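Local coordinates for protein Cas13d (uncultured Ruminococcus sp, PDB 6IV9) that probably works as a CRISPR RNA-guided ribonuclease whose two HEPN domains direct both maturation of its crRNA and cleavage of target RNA, at residues V807-D810 with I811-D815; A892-S895 with P896-Y899; K874-D877 with D878-N882; T886-F889 with V890-L893; A748-C751 with L752-F756. The protein carries 2 engineered substitutions. All blocks are in the same frame, centred on the assembly; numbering follows the deposited sequence.

The five contacts are all local stretches of the C-terminal part of the chain. Interactions 1, 2 and 4 form a compact group, with interactions 1 and 2 about 8 Å apart between centres; interactions 2 and 4 share A892 and L893. Interaction 3 hangs from this group's outer side: N813 OD1 of interaction 1 lies 3.0 Å from K874 NZ, and Y875 stacks on F889 of interaction 4. Toward the inside, interaction 2 meets interaction 5 where Y899 OH lies 2.6 Å from D755 OD2. Interaction 5, about 29 Å from interaction 3 between centres, approaches the bound nucleic acid to about 5 Å at nearest atoms, against about 18 Å for interaction 3.

Interaction 1 (V807-D810 with I811-D815); sequences VEVD and INNAD
V807 and I811 meet one turn apart through their aliphatic ends, CG1 of V807 lying 3.9 Å from CD1 of I811. With chi1 at -71°, CG1 of I811 stands beside its own backbone N and rests 3.3 Å from V807 O. Branched apolar chains suit this buried side, where V807 also touches F904 and I811 touches S779 and Q780 of helix 777-788.

The backbone supplies the helical bonds: I811 N donates to V807 O at 2.9 Å, and N813 N to V809 O at 3.1 Å. At the next carbonyl the pattern frays: D810 O receives only weak bonds, from N813 N and A814 N. This is the C-terminal end of helix 801-813. A814 leaves the helical conformation, and D815 becomes the N-cap of helix 816-827, its OD1 accepting from M818 N.

The polar side chains join through water. N813 lies alongside V809, pointing the same way, with ND2 3.9 Å from V809 CG1. That ND2 donates to a water at 2.8 Å, and the same water donates to D810 OD1, also at 2.8 Å. Asparagine suits the place since its amide can both give and accept: its OD1 takes a hydrogen bond from K874 NZ.

Interaction 2 (A892-S895 with P896-Y899); sequences ALNS and PFGY
The F897 ring and the N894 amide cross at a slant, their planes 42° apart, with OD1 of N894 3.7 Å from CE2 of F897. Neither group lies flat on the other. At the edge of the Y899 ring, in its plane, sits P896 O. The N894 amide is held by partners beyond the turn, its OD1 by Y822 OH and its ND2 by S908 OG, so its rotation is fixed from both ends.

The backbone between these groups winds tightly. F897 N donates to N894 O at 2.9 Å and G898 N to S895 O at 3.0 Å, both reaching back three residues as in a 3-10 turn. The second donor stands 63° out of the carbonyl plane, well off any lone-pair direction. P896 suits a position whose nitrogen need not donate, and its CD packs 3.3 Å from L893 O. S895 closes the preceding helix: chi1 of 62° sets OG between the backbone N and the carbonyl carbon, from where it donates to A892 O at 2.7 Å in the carbonyl plane. A892 O also accepts from S895 N at 3.2 Å, and so is gripped twice.

Leading from helix 887-893 toward helix 901-908, this buried turn presses F897 against A748 and I749 of helix 713-760 and P896 against T819 of helix 816-827, while S895 O accepts from S779 OG of helix 777-788.

Interaction 3 (K874-D877 with D878-N882); sequences KYED and DLLKN
E876 and L880 lie side by side, one turn apart and pointing the same way. The glutamate is extended, with CG anti to the backbone N (chi1 -173°), which carries its methylene chain along the leucine: CD1 of L880 is 3.7 Å from CG and 3.6 Å from OE1 of E876. A glutamate serves here because its aliphatic part can pack while its carboxylate reaches R863, to which OE1 forms a salt bridge.

D878 and K881 face each other on another side of the helix. K881 NZ meets OD1 of D878 nearly along its C-O bond, in a salt bridge of 3.2 Å. To get there the lysine bends sharply at chi3, to 13°, a nearly eclipsed torsion; K881 also touches a crystal neighbour, which may influence its shape. D877 turns its carboxylate elsewhere, and OD2 pairs with K872.

Nearly straight bonds from L879 N to Y875 O (3.1 Å) and from L880 N to E876 O (3.0 Å) hold the backbone. A water donates to K874 O at 2.6 Å and accepts from D878 N at 2.8 Å, so it extends the bonding near the N-terminal end. Acidic residues suit that end, where the helix dipole probably steadies their charge.

L879 packs on Y854, Q857 and T861 of helix 848-861, L880 on R858 of the same helix, and Y875 stacks on F889 of helix 887-893.

Interaction 4 (T886-F889 with V890-L893); sequences TKDF and VKAL
F889 reaches along its helix to L893, one turn on. CB sits beside the start of the next peptide. CG then stands anti to the backbone N (chi1 -162°), a torsion that brings one side of the ring under the leucine. CD1 comes within 3.8 Å of L893 CD1, CE1 closes to 3.7 Å, and CZ is more distant at 4.2 Å. L893 CD1 lies over the ring face, displaced toward the CD1-CE1 side, as a CH-pi contact 4.0 Å from the centroid and 27° off the normal. L893 CG packs closely on F889 O, at 3.2 Å. The ring also touches M818 of helix 816-827.

T886 occupies the N-cap position of helix 887-893, though its side chain makes no capping bond. Bonds in this first turn are weak, including V890 N to T886 O, but they tighten toward the other end, where L893 N donates to F889 O at 3.0 Å. On a more exposed side, D888 lies alongside K891, which also touches D810; K891 CE is 3.6 Å and K891 NZ 4.2 Å from D888 OD1.

The chemistry thus divides the helix: dispersion and CH-pi contacts bind its buried side, while the D888 and K891 charges, too far apart for a salt bridge, probably attract each other only loosely.

Interaction 5 (A748-C751 with L752-F756); sequences AIHC and LERDF
C751 O accepts the shortest bond of this turn, from D755 N at 2.7 Å. The D755 carboxylate folds back over the same carbonyl, bringing OD2 to 3.0 Å from C751 O. Two acceptors would ordinarily repel at that distance; Y899 OH is hydrogen-bonded to D755 OD2 and lies near enough to C751 O for only a weak second bond, which may ease the crowding of the two acceptors.

R754 steadies the carboxylate mainly through its other oxygen. Its NE and NH2 grip D755 OD1 side-on, at 2.8 and 2.9 Å, with OD1 in the guanidinium plane; NH2 also reaches OD2 weakly. The two nitrogens approach OD1 differently: NE comes from above the carboxylate plane, NH2 on the syn side. The arginine bends at chi3 (80°) to bring its flat end back along the helix, and C751 SG lies over one face of the guanidinium, 3.8 Å from NH1. A small, polarisable thiol can lie against such a flat face. At the guanidinium edge a water accepts from NH1 at 2.9 Å and also bonds H750 NE2 at 2.8 Å, joining residues one turn apart, while H750 ND1 bonds V291 O.

E753 extends past I749, its OE2 4.0 Å from I749 CG2, and its OE1 accepts from H293 N.

Regular helical bonds, such as E753 N to I749 O, run through this buried part of the long helix 713-760. By sequence, H293 is probably the histidine of a HEPN R-X4-H motif whose arginine position is alanine here, consistent with an engineered substitution, so the turn probably lies beside a HEPN ribonuclease site.

Interaction 1 (V807-D810 with I811-D815)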
# COMPACT_ATOMS: atom_id res chain seq x y z
N VAL A 807 -19.09 15.17 -20.20
CA VAL A 807 -17.63 15.04 -20.46
C VAL A 807 -17.23 15.95 -21.62
O VAL A 807 -16.15 16.49 -21.60
CB VAL A 807 -17.25 13.57 -20.73
CG1 VAL A 807 -15.85 13.44 -21.29
CG2 VAL A 807 -17.43 12.72 -19.49
N GLU A 808 -18.09 16.07 -22.63
CA GLU A 808 -17.77 16.93 -23.79
C GLU A 808 -17.63 18.38 -23.31
O GLU A 808 -16.73 19.06 -23.75
CB GLU A 808 -18.83 16.76 -24.87
CG GLU A 808 -18.69 15.47 -25.65
CD GLU A 808 -19.80 15.22 -26.65
OE1 GLU A 808 -20.69 16.05 -26.75
OE2 GLU A 808 -19.77 14.21 -27.32
N VAL A 809 -18.50 18.81 -22.41
CA VAL A 809 -18.42 20.19 -21.88
C VAL A 809 -17.11 20.38 -21.10
O VAL A 809 -16.48 21.40 -21.25
CB VAL A 809 -19.63 20.50 -21.01
CG1 VAL A 809 -19.44 21.80 -20.26
CG2 VAL A 809 -20.89 20.54 -21.84
N ASP A 810 -16.75 19.39 -20.29
CA ASP A 810 -15.51 19.43 -19.48
C ASP A 810 -14.29 19.47 -20.41
O ASP A 810 -13.41 20.24 -20.13
CB ASP A 810 -15.52 18.32 -18.44
CG ASP A 810 -16.68 18.45 -17.47
OD1 ASP A 810 -17.02 19.59 -17.12
OD2 ASP A 810 -17.22 17.43 -17.06
N ILE A 811 -14.29 18.72 -21.50
CA ILE A 811 -13.13 18.72 -22.43
C ILE A 811 -12.93 20.13 -23.00
O ILE A 811 -11.80 20.57 -23.11
CB ILE A 811 -13.34 17.71 -23.56
CG1 ILE A 811 -13.23 16.26 -23.09
CG2 ILE A 811 -12.37 17.96 -24.69
CD1 ILE A 811 -13.76 15.28 -24.07
N ASN A 812 -14.02 20.78 -23.36
CA ASN A 812 -14.03 22.14 -23.96
C ASN A 812 -13.56 23.20 -22.96
O ASN A 812 -13.03 24.20 -23.39
CB ASN A 812 -15.31 22.37 -24.75
CG ASN A 812 -15.32 21.49 -25.97
OD1 ASN A 812 -14.36 21.45 -26.72
ND2 ASN A 812 -16.38 20.73 -26.15
N ASN A 813 -13.84 22.98 -21.69
CA ASN A 813 -13.42 23.86 -20.58
C ASN A 813 -11.91 23.77 -20.38
O ASN A 813 -11.35 24.67 -19.78
CB ASN A 813 -14.21 23.54 -19.31
CG ASN A 813 -15.58 24.17 -19.38
OD1 ASN A 813 -15.81 25.05 -20.18
ND2 ASN A 813 -16.50 23.70 -18.56
N ALA A 814 -11.32 22.67 -20.80
CA ALA A 814 -9.88 22.40 -20.65
C ALA A 814 -9.14 22.70 -21.95
O ALA A 814 -9.76 23.13 -22.89
CB ALA A 814 -9.69 20.97 -20.24
N ASP A 815 -7.84 22.46 -21.94
CA ASP A 815 -6.96 22.64 -23.11
C ASP A 815 -5.74 21.73 -22.96
O ASP A 815 -5.56 21.15 -21.91
CB ASP A 815 -6.66 24.12 -23.39
CG ASP A 815 -5.77 24.77 -22.36
OD1 ASP A 815 -5.00 24.06 -21.73
OD2 ASP A 815 -5.83 25.97 -22.23
O HOH W 1 -15.55 21.91 -16.59

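Interaction 2 (A892-S895 with P896-Y899)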
# COMPACT_ATOMS: atom_id res chain seq x y z
N ALA A 892 -12.70 19.94 -15.61
CA ALA A 892 -11.95 20.25 -16.84
C ALA A 892 -10.60 19.54 -16.81
O ALA A 892 -10.23 18.92 -17.78
CB ALA A 892 -11.77 21.73 -16.93
N LEU A 893 -9.91 19.62 -15.69
CA LEU A 893 -8.57 18.99 -15.54
C LEU A 893 -8.67 17.47 -15.68
O LEU A 893 -7.76 16.89 -16.19
CB LEU A 893 -7.97 19.42 -14.21
CG LEU A 893 -7.48 20.86 -14.17
CD1 LEU A 893 -7.08 21.25 -12.77
CD2 LEU A 893 -6.35 21.08 -15.15
N ASN A 894 -9.76 16.89 -15.21
CA ASN A 894 -9.99 15.42 -15.20
C ASN A 894 -10.62 14.94 -16.51
O ASN A 894 -10.76 13.76 -16.67
CB ASN A 894 -10.92 15.03 -14.05
CG ASN A 894 -10.23 15.00 -12.71
OD1 ASN A 894 -9.02 14.97 -12.64
ND2 ASN A 894 -11.00 14.96 -11.66
N SER A 895 -10.84 15.84 -17.47
CA SER A 895 -11.53 15.51 -18.74
C SER A 895 -10.79 14.41 -19.52
O SER A 895 -11.44 13.62 -20.14
CB SER A 895 -11.83 16.73 -19.58
OG SER A 895 -10.66 17.39 -19.97
N PRO A 896 -9.46 14.29 -19.46
CA PRO A 896 -8.76 13.21 -20.13
C PRO A 896 -9.18 11.81 -19.63
O PRO A 896 -9.03 10.88 -20.33
CB PRO A 896 -7.29 13.47 -19.77
CG PRO A 896 -7.23 14.94 -19.55
CD PRO A 896 -8.55 15.27 -18.91
N PHE A 897 -9.67 11.74 -18.39
CA PHE A 897 -10.09 10.49 -17.71
C PHE A 897 -11.57 10.22 -17.95
O PHE A 897 -12.05 9.22 -17.53
CB PHE A 897 -9.84 10.60 -16.21
CG PHE A 897 -8.48 11.11 -15.85
CD1 PHE A 897 -7.37 10.71 -16.57
CD2 PHE A 897 -8.30 12.01 -14.82
CE1 PHE A 897 -6.11 11.19 -16.25
CE2 PHE A 897 -7.05 12.48 -14.50
CZ PHE A 897 -5.96 12.07 -15.22
N GLY A 898 -12.21 11.09 -18.73
CA GLY A 898 -13.66 11.05 -18.99
C GLY A 898 -14.13 9.75 -19.62
O GLY A 898 -15.24 9.38 -19.37
N TYR A 899 -13.28 9.09 -20.38
CA TYR A 899 -13.65 7.83 -21.07
C TYR A 899 -14.00 6.73 -20.06
O TYR A 899 -14.65 5.80 -20.46
CB TYR A 899 -12.56 7.43 -22.06
CG TYR A 899 -11.33 6.93 -21.37
CD1 TYR A 899 -10.39 7.81 -20.88
CD2 TYR A 899 -11.15 5.59 -21.17
CE1 TYR A 899 -9.27 7.35 -20.22
CE2 TYR A 899 -10.03 5.10 -20.52
CZ TYR A 899 -9.10 5.99 -20.03
OH TYR A 899 -8.02 5.53 -19.38

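Interaction 3 (K874-D877 with D878-N882)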
# COMPACT_ATOMS: atom_id res chain seq x y z
N LYS A 874 -8.96 30.64 -17.58
CA LYS A 874 -10.20 31.38 -17.21
C LYS A 874 -10.63 31.20 -15.75
O LYS A 874 -11.40 32.01 -15.29
CB LYS A 874 -11.35 31.02 -18.14
CG LYS A 874 -11.82 29.58 -18.12
CD LYS A 874 -13.04 29.37 -18.97
CE LYS A 874 -13.34 27.91 -19.23
NZ LYS A 874 -14.44 27.74 -20.20
N TYR A 875 -10.18 30.14 -15.07
CA TYR A 875 -10.55 29.88 -13.66
C TYR A 875 -9.62 30.62 -12.69
O TYR A 875 -9.96 30.69 -11.54
CB TYR A 875 -10.48 28.37 -13.44
CG TYR A 875 -11.46 27.59 -14.27
CD1 TYR A 875 -12.80 27.65 -14.00
CD2 TYR A 875 -11.04 26.80 -15.32
CE1 TYR A 875 -13.72 26.95 -14.75
CE2 TYR A 875 -11.95 26.09 -16.08
CZ TYR A 875 -13.29 26.17 -15.79
OH TYR A 875 -14.20 25.48 -16.52
N GLU A 876 -8.50 31.15 -13.16
CA GLU A 876 -7.51 31.79 -12.25
C GLU A 876 -8.12 32.90 -11.39
O GLU A 876 -7.93 32.87 -10.19
CB GLU A 876 -6.29 32.31 -13.01
CG GLU A 876 -5.19 32.81 -12.10
CD GLU A 876 -3.97 33.43 -12.75
OE1 GLU A 876 -3.55 34.49 -12.32
OE2 GLU A 876 -3.44 32.84 -13.67
N ASP A 877 -8.82 33.85 -11.99
CA ASP A 877 -9.33 35.00 -11.20
C ASP A 877 -10.21 34.55 -10.03
O ASP A 877 -9.97 35.01 -8.94
CB ASP A 877 -10.01 36.04 -12.09
CG ASP A 877 -9.02 36.80 -12.95
OD1 ASP A 877 -9.46 37.39 -13.91
OD2 ASP A 877 -7.82 36.77 -12.66
N ASP A 878 -11.20 33.72 -10.28
CA ASP A 878 -12.10 33.28 -9.19
C ASP A 878 -11.34 32.45 -8.15
O ASP A 878 -11.63 32.58 -6.97
CB ASP A 878 -13.31 32.54 -9.73
CG ASP A 878 -14.32 33.49 -10.33
OD1 ASP A 878 -14.32 34.65 -9.92
OD2 ASP A 878 -15.09 33.05 -11.17
N LEU A 879 -10.42 31.61 -8.59
CA LEU A 879 -9.66 30.78 -7.63
C LEU A 879 -8.89 31.69 -6.69
O LEU A 879 -8.89 31.46 -5.51
CB LEU A 879 -8.71 29.91 -8.45
CG LEU A 879 -7.65 29.16 -7.65
CD1 LEU A 879 -8.28 28.03 -6.88
CD2 LEU A 879 -6.58 28.65 -8.57
N LEU A 880 -8.26 32.73 -7.22
CA LEU A 880 -7.48 33.66 -6.37
C LEU A 880 -8.40 34.41 -5.41
O LEU A 880 -7.96 34.73 -4.34
CB LEU A 880 -6.64 34.56 -7.26
CG LEU A 880 -5.48 33.85 -7.96
CD1 LEU A 880 -4.81 34.77 -8.95
CD2 LEU A 880 -4.47 33.34 -6.96
N LYS A 881 -9.59 34.80 -5.85
CA LYS A 881 -10.56 35.49 -4.96
C LYS A 881 -11.22 34.56 -3.94
O LYS A 881 -11.48 35.01 -2.84
CB LYS A 881 -11.65 36.16 -5.79
CG LYS A 881 -11.22 37.37 -6.59
CD LYS A 881 -12.24 37.75 -7.62
CE LYS A 881 -13.56 37.04 -7.39
NZ LYS A 881 -14.58 37.40 -8.40
N ASN A 882 -11.61 33.37 -4.38
CA ASN A 882 -12.38 32.40 -3.57
C ASN A 882 -11.62 31.79 -2.39
O ASN A 882 -12.29 31.39 -1.48
CB ASN A 882 -13.07 31.34 -4.41
CG ASN A 882 -14.12 31.92 -5.33
OD1 ASN A 882 -14.62 33.00 -5.10
ND2 ASN A 882 -14.46 31.18 -6.37
O HOH W 2 -11.96 32.94 -12.88

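Interaction 4 (T886-F889 with V890-L893)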
# COMPACT_ATOMS: atom_id res chain seq x y z
N THR A 886 -12.04 25.29 -7.31
CA THR A 886 -13.19 25.49 -8.21
C THR A 886 -13.62 24.12 -8.74
O THR A 886 -12.83 23.48 -9.38
CB THR A 886 -12.80 26.37 -9.40
OG1 THR A 886 -12.29 27.60 -8.89
CG2 THR A 886 -13.95 26.62 -10.34
N LYS A 887 -14.87 23.75 -8.52
CA LYS A 887 -15.40 22.42 -8.90
C LYS A 887 -15.32 22.20 -10.41
O LYS A 887 -14.92 21.15 -10.81
CB LYS A 887 -16.81 22.23 -8.34
CG LYS A 887 -16.85 22.14 -6.83
CD LYS A 887 -18.16 21.73 -6.26
CE LYS A 887 -18.14 21.75 -4.75
NZ LYS A 887 -19.38 21.19 -4.16
N ASP A 888 -15.67 23.20 -11.20
CA ASP A 888 -15.62 23.09 -12.68
C ASP A 888 -14.19 22.87 -13.17
O ASP A 888 -14.04 22.31 -14.22
CB ASP A 888 -16.27 24.29 -13.35
CG ASP A 888 -17.77 24.20 -13.37
OD1 ASP A 888 -18.32 23.26 -12.79
OD2 ASP A 888 -18.37 25.08 -13.97
N PHE A 889 -13.22 23.46 -12.49
CA PHE A 889 -11.79 23.36 -12.85
C PHE A 889 -11.32 21.91 -12.67
O PHE A 889 -10.55 21.44 -13.44
CB PHE A 889 -11.01 24.41 -12.07
CG PHE A 889 -9.64 24.75 -12.59
CD1 PHE A 889 -9.16 24.22 -13.77
CD2 PHE A 889 -8.83 25.61 -11.88
CE1 PHE A 889 -7.90 24.55 -14.22
CE2 PHE A 889 -7.56 25.92 -12.33
CZ PHE A 889 -7.10 25.38 -13.50
N VAL A 890 -11.79 21.26 -11.61
CA VAL A 890 -11.42 19.84 -11.37
C VAL A 890 -11.96 19.01 -12.53
O VAL A 890 -11.24 18.23 -13.07
CB VAL A 890 -12.02 19.34 -10.03
CG1 VAL A 890 -11.80 17.86 -9.84
CG2 VAL A 890 -11.49 20.11 -8.84
N LYS A 891 -13.21 19.23 -12.92
CA LYS A 891 -13.83 18.46 -14.02
C LYS A 891 -13.08 18.70 -15.33
O LYS A 891 -12.88 17.76 -16.05
CB LYS A 891 -15.31 18.81 -14.13
CG LYS A 891 -16.08 18.61 -12.84
CD LYS A 891 -17.55 18.41 -13.03
CE LYS A 891 -18.29 19.67 -13.40
NZ LYS A 891 -19.67 19.39 -13.85
N ALA A 892 -12.70 19.94 -15.61
CA ALA A 892 -11.95 20.25 -16.84
C ALA A 892 -10.60 19.54 -16.81
O ALA A 892 -10.23 18.92 -17.78
CB ALA A 892 -11.77 21.73 -16.93
N LEU A 893 -9.91 19.62 -15.69
CA LEU A 893 -8.57 18.99 -15.54
C LEU A 893 -8.67 17.47 -15.68
O LEU A 893 -7.76 16.89 -16.19
CB LEU A 893 -7.97 19.42 -14.21
CG LEU A 893 -7.48 20.86 -14.17
CD1 LEU A 893 -7.08 21.25 -12.77
CD2 LEU A 893 -6.35 21.08 -15.15

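Interaction 5 (A748-C751 with L752-F756)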
# COMPACT_ATOMS: atom_id res chain seq x y z
N ALA A 748 -4.93 7.25 -12.45
CA ALA A 748 -5.66 7.78 -13.61
C ALA A 748 -4.71 8.01 -14.79
O ALA A 748 -5.05 7.65 -15.90
CB ALA A 748 -6.38 9.03 -13.21
N ILE A 749 -3.54 8.60 -14.54
CA ILE A 749 -2.54 8.86 -15.62
C ILE A 749 -2.03 7.53 -16.19
O ILE A 749 -1.97 7.39 -17.39
CB ILE A 749 -1.37 9.69 -15.08
CG1 ILE A 749 -1.78 11.12 -14.76
CG2 ILE A 749 -0.20 9.64 -16.05
CD1 ILE A 749 -2.29 11.88 -15.94
N HIS A 750 -1.71 6.59 -15.32
CA HIS A 750 -1.19 5.29 -15.78
C HIS A 750 -2.23 4.62 -16.69
O HIS A 750 -1.86 4.14 -17.73
CB HIS A 750 -0.94 4.40 -14.56
CG HIS A 750 -0.87 2.96 -14.88
ND1 HIS A 750 0.24 2.38 -15.39
CD2 HIS A 750 -1.79 1.98 -14.80
CE1 HIS A 750 0.02 1.12 -15.59
NE2 HIS A 750 -1.21 0.85 -15.25
N CYS A 751 -3.49 4.63 -16.28
CA CYS A 751 -4.59 4.01 -17.06
C CYS A 751 -4.82 4.73 -18.39
O CYS A 751 -5.09 4.05 -19.36
CB CYS A 751 -5.85 3.96 -16.24
SG CYS A 751 -5.68 2.78 -14.89
N LEU A 752 -4.76 6.05 -18.39
CA LEU A 752 -4.96 6.83 -19.63
C LEU A 752 -3.86 6.47 -20.63
O LEU A 752 -4.17 6.21 -21.75
CB LEU A 752 -4.91 8.32 -19.30
CG LEU A 752 -4.86 9.26 -20.49
CD1 LEU A 752 -6.07 9.08 -21.38
CD2 LEU A 752 -4.75 10.70 -20.05
N GLU A 753 -2.60 6.44 -20.20
CA GLU A 753 -1.52 6.08 -21.13
C GLU A 753 -1.72 4.64 -21.63
O GLU A 753 -1.59 4.39 -22.80
CB GLU A 753 -0.16 6.18 -20.43
CG GLU A 753 0.20 7.57 -19.98
CD GLU A 753 1.63 7.67 -19.48
OE1 GLU A 753 2.28 6.64 -19.37
OE2 GLU A 753 2.08 8.75 -19.21
N ARG A 754 -2.03 3.73 -20.72
CA ARG A 754 -2.24 2.31 -21.09
C ARG A 754 -3.43 2.17 -22.04
O ARG A 754 -3.31 1.51 -23.04
CB ARG A 754 -2.54 1.56 -19.79
CG ARG A 754 -3.02 0.13 -19.97
CD ARG A 754 -3.72 -0.40 -18.73
NE ARG A 754 -5.09 0.06 -18.65
CZ ARG A 754 -5.85 -0.05 -17.59
NH1 ARG A 754 -5.38 -0.63 -16.51
NH2 ARG A 754 -7.08 0.40 -17.61
N ASP A 755 -4.55 2.80 -21.71
CA ASP A 755 -5.80 2.74 -22.50
C ASP A 755 -5.59 3.39 -23.87
O ASP A 755 -6.05 2.84 -24.84
CB ASP A 755 -6.99 3.27 -21.70
CG ASP A 755 -7.30 2.46 -20.45
OD1 ASP A 755 -6.92 1.31 -20.40
OD2 ASP A 755 -7.93 2.98 -19.56
N PHE A 756 -4.87 4.49 -23.92
CA PHE A 756 -4.61 5.17 -25.21
C PHE A 756 -3.84 4.21 -26.11
O PHE A 756 -4.18 4.07 -27.26
CB PHE A 756 -3.84 6.47 -25.02
CG PHE A 756 -3.42 7.12 -26.32
CD1 PHE A 756 -4.29 7.93 -27.01
CD2 PHE A 756 -2.17 6.89 -26.85
CE1 PHE A 756 -3.91 8.52 -28.20
CE2 PHE A 756 -1.80 7.48 -28.05
CZ PHE A 756 -2.67 8.29 -28.71
O HOH W 3 -2.71 -1.47 -15.66